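Side-chain contacts in leucyl-trna synthetase (PDB 5FOC), which probably attaches leucine to its cognate tRNA and, through the editing domain that makes up this chain, probably deacylates wrongly charged tRNA: residues 100-103 / 104-107; 112-115 / 116-120; 168-171 / 172-176. The protein carries 2 engineered substitutions. All blocks are in the same frame, centred on the assembly; numbering follows the deposited sequence.

Contact 1 of 3, residues 100-103 / 104-107; sequences KGEE and DLKN
Glu103 and Lys106, one helical turn apart at the start of helix 103-109, run their side chains alongside each other in the same direction and join at their ends in a salt bridge. Two bends make this possible. Glu103 turns at chi2 (78°), while Lys106, with CG anti to its backbone N (chi1 -179°), stays extended until chi3 bends it. NZ then lies 3.2 Å from OE2 of Glu103, on the syn side but 34° out of the carboxylate plane, and the lysine CD rests 3.5 Å from the same OE2. A water donates to this OE2 and also to OD1 of Asn107, so the carboxylate is tied to residues three and four positions ahead.

Glu102 holds the N-cap position. Its O takes the N-H of Lys106 at 3.1 Å, and Glu103 O takes that of Asn107 at 2.8 Å. CB of Glu102 meets CD1 of Leu105 at 4.1 Å, the two side chains slanting past each other, while Glu102 OE1 turns to Glu99 N and to NZ of Lys172 on helix 172-178, the helix that Leu105 also touches. Two glutamates at the N-terminus of a helix would be expected to interact favourably with its dipole. The salt bridge of Glu103 and Lys106 is direct but near solvent, and is probably only modestly stabilising.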
loop_
_atom_site.group_PDB
_atom_site.type_symbol
_atom_site.label_atom_id
_atom_site.label_comp_id
_atom_site.label_asym_id
_atom_site.label_seq_id
_atom_site.Cartn_x
_atom_site.Cartn_y
_atom_site.Cartn_z
ATOM N N LYS A 100 9.335 32.524 -2.785
ATOM C CA LYS A 100 10.576 33.263 -2.480
ATOM C C LYS A 100 11.017 33.211 -1.003
ATOM O O LYS A 100 12.200 32.961 -0.707
ATOM C CB LYS A 100 10.484 34.724 -2.954
ATOM C CG LYS A 100 11.828 35.331 -3.337
ATOM C CD LYS A 100 12.505 36.063 -2.187
ATOM C CE LYS A 100 13.796 36.721 -2.659
ATOM N NZ LYS A 100 14.269 37.761 -1.705
ATOM N N GLY A 101 10.061 33.420 -0.098
ATOM C CA GLY A 101 10.316 33.407 1.343
ATOM C C GLY A 101 10.017 32.103 2.067
ATOM O O GLY A 101 9.804 32.110 3.289
ATOM N N GLU A 102 10.010 30.987 1.330
ATOM C CA GLU A 102 9.744 29.658 1.890
ATOM C C GLU A 102 10.979 28.776 1.986
ATOM O O GLU A 102 10.868 27.535 2.021
ATOM C CB GLU A 102 8.696 28.937 1.060
ATOM C CG GLU A 102 7.392 29.681 1.015
ATOM C CD GLU A 102 6.315 28.902 0.304
ATOM O OE1 GLU A 102 6.599 28.188 -0.673
ATOM O OE2 GLU A 102 5.171 29.038 0.695
ATOM N N GLU A 103 12.159 29.382 2.056
ATOM C CA GLU A 103 13.353 28.581 2.150
ATOM C C GLU A 103 13.454 27.790 3.449
ATOM O O GLU A 103 13.951 26.670 3.428
ATOM C CB GLU A 103 14.632 29.413 1.955
ATOM C CG GLU A 103 15.783 28.581 1.415
ATOM C CD GLU A 103 15.721 28.292 -0.092
ATOM O OE1 GLU A 103 14.883 28.883 -0.851
ATOM O OE2 GLU A 103 16.564 27.450 -0.517
ATOM N N ASP A 104 13.007 28.367 4.563
ATOM C CA ASP A 104 13.012 27.659 5.867
ATOM C C ASP A 104 12.150 26.390 5.808
ATOM O O ASP A 104 12.541 25.352 6.372
ATOM C CB ASP A 104 12.571 28.575 7.037
ATOM C CG ASP A 104 13.623 29.670 7.402
ATOM O OD1 ASP A 104 14.846 29.500 7.155
ATOM O OD2 ASP A 104 13.210 30.708 7.963
ATOM N N LEU A 105 11.015 26.472 5.101
ATOM C CA LEU A 105 10.149 25.316 4.844
ATOM C C LEU A 105 10.886 24.242 4.049
ATOM O O LEU A 105 10.849 23.067 4.419
ATOM C CB LEU A 105 8.884 25.705 4.069
ATOM C CG LEU A 105 7.937 26.718 4.703
ATOM C CD1 LEU A 105 6.626 26.774 3.919
ATOM C CD2 LEU A 105 7.643 26.398 6.157
ATOM N N LYS A 106 11.540 24.667 2.964
ATOM C CA LYS A 106 12.317 23.790 2.135
ATOM C C LYS A 106 13.368 23.112 3.010
ATOM O O LYS A 106 13.441 21.890 3.016
ATOM C CB LYS A 106 12.972 24.546 0.972
ATOM C CG LYS A 106 13.791 23.667 0.023
ATOM C CD LYS A 106 14.779 24.485 -0.807
ATOM C CE LYS A 106 14.146 25.066 -2.038
ATOM N NZ LYS A 106 15.181 25.781 -2.831
ATOM N N ASN A 107 14.157 23.898 3.763
ATOM C CA ASN A 107 15.196 23.351 4.630
ATOM C C ASN A 107 14.685 22.377 5.709
ATOM O O ASN A 107 15.427 21.494 6.154
ATOM C CB ASN A 107 15.960 24.494 5.322
ATOM C CG ASN A 107 16.860 25.284 4.382
ATOM O OD1 ASN A 107 17.141 24.870 3.259
ATOM N ND2 ASN A 107 17.299 26.470 4.842
HETATM O O HOH W 1 10.053 29.534 5.370
HETATM O O HOH W 2 18.494 26.682 1.113
#

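Contact 2 of 3, residues 112-115 / 116-120; sequences EDFF and VKDKK
The carbonyl O of Asp113 is gripped by two backbone N-H groups at once, Lys117 N at 2.8 Å and Asp118 N at 2.9 Å. The Asp118 donor comes nearly straight on, with a C=O...N angle of 161°, whereas Lys117 N approaches at 137°, tilted from the carbonyl plane. Such sharing between i+4 and i+5 donors marks the wider pi-type turn at 116-118. A further i+5 bond follows, Lys119 N to Phe114 O, but it is weak. Just beyond the helix a water donates to both Phe115 O and Lys119 O, linking the last turn to the chain that leaves it.

The widened turn closes helix 112-118 immediately before strand 120-127 of the large mixed sheet, and here Lys119 folds back over Phe114. With CG beside the backbone N (chi1 -56°) and one bend, at chi2, it lays CG 3.8 Å from the ring centroid, over the face, in a CH-pi contact; CE follows to 3.6 Å from CE1 of Phe114. The amino group continues past the ring to the carbonyl oxygens of Ile176 and Cys179. Leu151 and Ile182, both on strands of the sheet, also touch Phe114 and Lys119. Asp118 meets the ring obliquely, its OD2 3.7 Å from Phe114 CD1 and its carboxylate almost perpendicular to the ring plane; that oxygen has a salt bridge to Lys108. Asp113 and Lys117 extend alongside each other, yet OD1 of Asp113 and NZ of Lys117 remain 4.0 Å apart, too far to count as a salt bridge, though the opposite charges probably attract weakly.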
loop_
_atom_site.group_PDB
_atom_site.type_symbol
_atom_site.label_atom_id
_atom_site.label_comp_id
_atom_site.label_asym_id
_atom_site.label_seq_id
_atom_site.Cartn_x
_atom_site.Cartn_y
_atom_site.Cartn_z
ATOM N N GLU A 112 16.952 15.132 6.917
ATOM C CA GLU A 112 16.722 13.815 7.492
ATOM C C GLU A 112 15.711 13.820 8.643
ATOM O O GLU A 112 14.943 12.855 8.795
ATOM C CB GLU A 112 18.067 13.262 8.062
ATOM C CG GLU A 112 18.014 11.780 8.371
ATOM C CD GLU A 112 19.139 11.366 9.327
ATOM O OE1 GLU A 112 19.122 11.867 10.471
ATOM O OE2 GLU A 112 20.021 10.579 8.928
ATOM N N ASP A 113 15.724 14.882 9.462
ATOM C CA ASP A 113 14.843 15.008 10.647
ATOM C C ASP A 113 13.361 14.929 10.217
ATOM O O ASP A 113 12.536 14.417 10.944
ATOM C CB ASP A 113 15.033 16.344 11.371
ATOM C CG ASP A 113 16.280 16.413 12.260
ATOM O OD1 ASP A 113 16.872 15.367 12.585
ATOM O OD2 ASP A 113 16.610 17.552 12.642
ATOM N N PHE A 114 13.072 15.438 9.039
ATOM C CA PHE A 114 11.682 15.403 8.587
ATOM C C PHE A 114 11.135 13.987 8.477
ATOM O O PHE A 114 9.975 13.735 8.832
ATOM C CB PHE A 114 11.550 16.104 7.261
ATOM C CG PHE A 114 10.153 16.529 6.928
ATOM C CD1 PHE A 114 9.546 17.555 7.634
ATOM C CD2 PHE A 114 9.481 15.943 5.896
ATOM C CE1 PHE A 114 8.290 18.035 7.300
ATOM C CE2 PHE A 114 8.192 16.374 5.577
ATOM C CZ PHE A 114 7.602 17.416 6.285
ATOM N N PHE A 115 11.946 13.057 7.974
ATOM C CA PHE A 115 11.569 11.671 7.760
ATOM C C PHE A 115 11.815 10.765 8.961
ATOM O O PHE A 115 11.155 9.719 9.064
ATOM C CB PHE A 115 12.298 11.130 6.551
ATOM C CG PHE A 115 12.052 11.939 5.332
ATOM C CD1 PHE A 115 12.766 13.108 5.073
ATOM C CD2 PHE A 115 11.047 11.570 4.448
ATOM C CE1 PHE A 115 12.482 13.890 3.947
ATOM C CE2 PHE A 115 10.767 12.337 3.321
ATOM C CZ PHE A 115 11.453 13.494 3.065
ATOM N N VAL A 116 12.775 11.130 9.824
ATOM C CA VAL A 116 13.121 10.331 11.008
ATOM C C VAL A 116 12.406 10.803 12.293
ATOM O O VAL A 116 11.946 9.983 13.079
ATOM C CB VAL A 116 14.659 10.311 11.253
ATOM C CG1 VAL A 116 14.988 9.530 12.528
ATOM C CG2 VAL A 116 15.357 9.690 10.063
ATOM N N LYS A 117 12.352 12.113 12.522
ATOM C CA LYS A 117 11.802 12.653 13.763
ATOM C C LYS A 117 10.412 13.266 13.596
ATOM O O LYS A 117 9.536 13.024 14.429
ATOM C CB LYS A 117 12.744 13.693 14.326
ATOM C CG LYS A 117 14.088 13.138 14.807
ATOM C CD LYS A 117 14.740 14.152 15.728
ATOM C CE LYS A 117 16.225 13.912 15.916
ATOM N NZ LYS A 117 16.761 15.104 16.607
ATOM N N ASP A 118 10.197 14.029 12.527
ATOM C CA ASP A 118 9.073 14.946 12.485
ATOM C C ASP A 118 7.792 14.209 12.017
ATOM O O ASP A 118 6.713 14.446 12.580
ATOM C CB ASP A 118 9.324 16.134 11.513
ATOM C CG ASP A 118 10.431 17.111 11.970
ATOM O OD1 ASP A 118 10.886 17.052 13.134
ATOM O OD2 ASP A 118 10.840 17.975 11.127
ATOM N N LYS A 119 7.914 13.361 10.994
ATOM C CA LYS A 119 6.723 12.770 10.314
ATOM C C LYS A 119 6.856 11.238 10.274
ATOM O O LYS A 119 8.004 10.696 10.298
ATOM C CB LYS A 119 6.617 13.278 8.857
ATOM C CG LYS A 119 6.577 14.765 8.657
ATOM C CD LYS A 119 5.569 15.477 9.536
ATOM C CE LYS A 119 5.552 16.969 9.318
ATOM N NZ LYS A 119 4.481 17.594 10.153
ATOM N N LYS A 120 5.721 10.538 10.193
ATOM C CA LYS A 120 5.677 9.113 9.882
ATOM C C LYS A 120 5.542 8.983 8.372
ATOM O O LYS A 120 4.852 9.786 7.736
ATOM C CB LYS A 120 4.525 8.409 10.587
ATOM C CG LYS A 120 4.547 8.465 12.096
ATOM C CD LYS A 120 3.613 7.411 12.659
ATOM C CE LYS A 120 3.422 7.478 14.166
ATOM N NZ LYS A 120 2.502 6.370 14.566
HETATM O O HOH W 3 9.258 8.402 10.255
#

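Contact 3 of 3, residues 168-171 / 172-176; sequences NIMT and KEEII
A capping box starts helix 172-178, formed by Thr171 at the N-cap and Glu174 three residues on, each accepting a hydrogen bond from the other's backbone. OG1 of Thr171 receives Glu174 N at 3.1 Å with an N-H...O angle of 163°. In return, OE1 of Glu174 receives Thr171 N at 3.0 Å, equally straight at the hydrogen, although the N-H meets the carboxylate from above its plane rather than within it. The threonine rotamer explains the first bond: chi1 of 65° sets OG1 between the backbone N and the carbonyl carbon, turned to the first turn of the helix. Glu174 places CG anti to its carbonyl carbon and then extends, which carries its carboxylate back along the chain past OG1; on the way CG passes 3.3 Å from that oxygen.

OE1 has a second donor, a water 2.7 Å away that also gives a hydrogen bond to Ile169 O, so the carboxylate reaches back to the strand before the helix. That strand, 169-170, pairs in parallel with strand 201-202, and the box lies at the turn from this small two-stranded sheet into the helix. One i+4 bond, Ile175 N to Thr171 O, opens the helical backbone series.

An apolar contact backs the polar cap: CB of Met170 touches CG1 of Ile175 at 3.8 Å. The bend at chi3 of the methionine also swings its methyl CE to 3.5 Å from the backbone O of Glu174, a van der Waals approach to the main chain. Ile175, which is buried, also touches Leu202 and Leu151 of strand 146-152, while Thr171 touches Lys203 in the loop after strand 201-202.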
loop_
_atom_site.group_PDB
_atom_site.type_symbol
_atom_site.label_atom_id
_atom_site.label_comp_id
_atom_site.label_asym_id
_atom_site.label_seq_id
_atom_site.Cartn_x
_atom_site.Cartn_y
_atom_site.Cartn_z
ATOM N N ASN A 168 -10.569 21.625 4.837
ATOM C CA ASN A 168 -9.171 21.657 5.215
ATOM C C ASN A 168 -8.340 22.345 4.142
ATOM O O ASN A 168 -7.468 21.726 3.548
ATOM C CB ASN A 168 -8.658 20.227 5.459
ATOM C CG ASN A 168 -9.378 19.535 6.606
ATOM O OD1 ASN A 168 -9.295 19.988 7.766
ATOM N ND2 ASN A 168 -10.061 18.427 6.305
ATOM N N ILE A 169 -8.650 23.616 3.867
ATOM C CA ILE A 169 -7.839 24.449 2.979
ATOM C C ILE A 169 -6.770 25.213 3.804
ATOM O O ILE A 169 -7.092 26.095 4.574
ATOM C CB ILE A 169 -8.719 25.400 2.161
ATOM C CG1 ILE A 169 -9.676 24.566 1.309
ATOM C CG2 ILE A 169 -7.848 26.287 1.277
ATOM C CD1 ILE A 169 -10.882 25.309 0.754
ATOM N N MET A 170 -5.494 24.863 3.631
ATOM C CA MET A 170 -4.455 25.274 4.552
ATOM C C MET A 170 -3.273 25.824 3.792
ATOM O O MET A 170 -3.020 25.432 2.679
ATOM C CB MET A 170 -4.088 24.055 5.403
ATOM C CG MET A 170 -5.213 23.689 6.357
ATOM S SD MET A 170 -5.124 22.061 7.103
ATOM C CE MET A 170 -3.546 22.239 7.815
ATOM N N THR A 171 -2.521 26.732 4.419
ATOM C CA THR A 171 -1.276 27.200 3.848
ATOM C C THR A 171 -0.212 26.088 4.016
ATOM O O THR A 171 -0.342 25.134 4.808
ATOM C CB THR A 171 -0.762 28.474 4.548
ATOM O OG1 THR A 171 -0.428 28.173 5.914
ATOM C CG2 THR A 171 -1.808 29.566 4.501
ATOM N N LYS A 172 0.866 26.259 3.283
ATOM C CA LYS A 172 1.973 25.337 3.320
ATOM C C LYS A 172 2.485 25.150 4.763
ATOM O O LYS A 172 2.675 24.019 5.240
ATOM C CB LYS A 172 3.081 25.842 2.398
ATOM C CG LYS A 172 3.757 24.765 1.603
ATOM C CD LYS A 172 4.724 25.334 0.560
ATOM C CE LYS A 172 4.047 25.602 -0.779
ATOM N NZ LYS A 172 4.983 26.161 -1.786
ATOM N N GLU A 173 2.628 26.274 5.454
ATOM C CA GLU A 173 3.090 26.290 6.823
ATOM C C GLU A 173 2.107 25.546 7.718
ATOM O O GLU A 173 2.533 24.695 8.522
ATOM C CB GLU A 173 3.297 27.720 7.281
ATOM C CG GLU A 173 3.987 27.861 8.611
ATOM C CD GLU A 173 4.602 29.238 8.756
ATOM O OE1 GLU A 173 5.458 29.599 7.910
ATOM O OE2 GLU A 173 4.209 29.965 9.693
ATOM N N GLU A 174 0.795 25.835 7.550
ATOM C CA GLU A 174 -0.236 25.153 8.317
ATOM C C GLU A 174 -0.199 23.639 8.099
ATOM O O GLU A 174 -0.350 22.898 9.044
ATOM C CB GLU A 174 -1.630 25.720 8.026
ATOM C CG GLU A 174 -1.834 27.089 8.644
ATOM C CD GLU A 174 -3.090 27.777 8.160
ATOM O OE1 GLU A 174 -3.714 27.330 7.135
ATOM O OE2 GLU A 174 -3.444 28.788 8.823
ATOM N N ILE A 175 0.008 23.191 6.872
ATOM C CA ILE A 175 0.084 21.740 6.560
ATOM C C ILE A 175 1.282 21.084 7.261
ATOM O O ILE A 175 1.143 20.034 7.913
ATOM C CB ILE A 175 0.170 21.466 5.037
ATOM C CG1 ILE A 175 -1.149 21.949 4.397
ATOM C CG2 ILE A 175 0.371 19.989 4.699
ATOM C CD1 ILE A 175 -1.141 22.007 2.882
ATOM N N ILE A 176 2.402 21.776 7.201
ATOM C CA ILE A 176 3.602 21.273 7.848
ATOM C C ILE A 176 3.386 21.191 9.362
ATOM O O ILE A 176 3.869 20.239 10.020
ATOM C CB ILE A 176 4.812 22.146 7.449
ATOM C CG1 ILE A 176 5.158 21.972 5.958
ATOM C CG2 ILE A 176 6.047 21.715 8.205
ATOM C CD1 ILE A 176 6.123 23.016 5.398
HETATM O O HOH W 4 -6.277 28.002 6.502
#

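All three contacts are local and concern helix ends, but they differ in burial. Contact 1 is a surface contact, its centre about 31 Å from the centre of the chain, adding a salt bridge and water to its backbone bonds; contacts 2 and 3 are partly buried and add apolar packing to their polar frames. Contacts 1 and 3 treat helix starts, whereas contact 2 includes a helix end. Helix 172-178, which contact 3 starts, joins the three: Ile176 CD1 meets Leu105 CD2 of contact 1 at 3.8 Å, and Ile176 O probably accepts from Lys119 NZ of contact 2. Contacts 1 and 2, on consecutive helices, do not touch, their nearest atoms being about 6 Å apart.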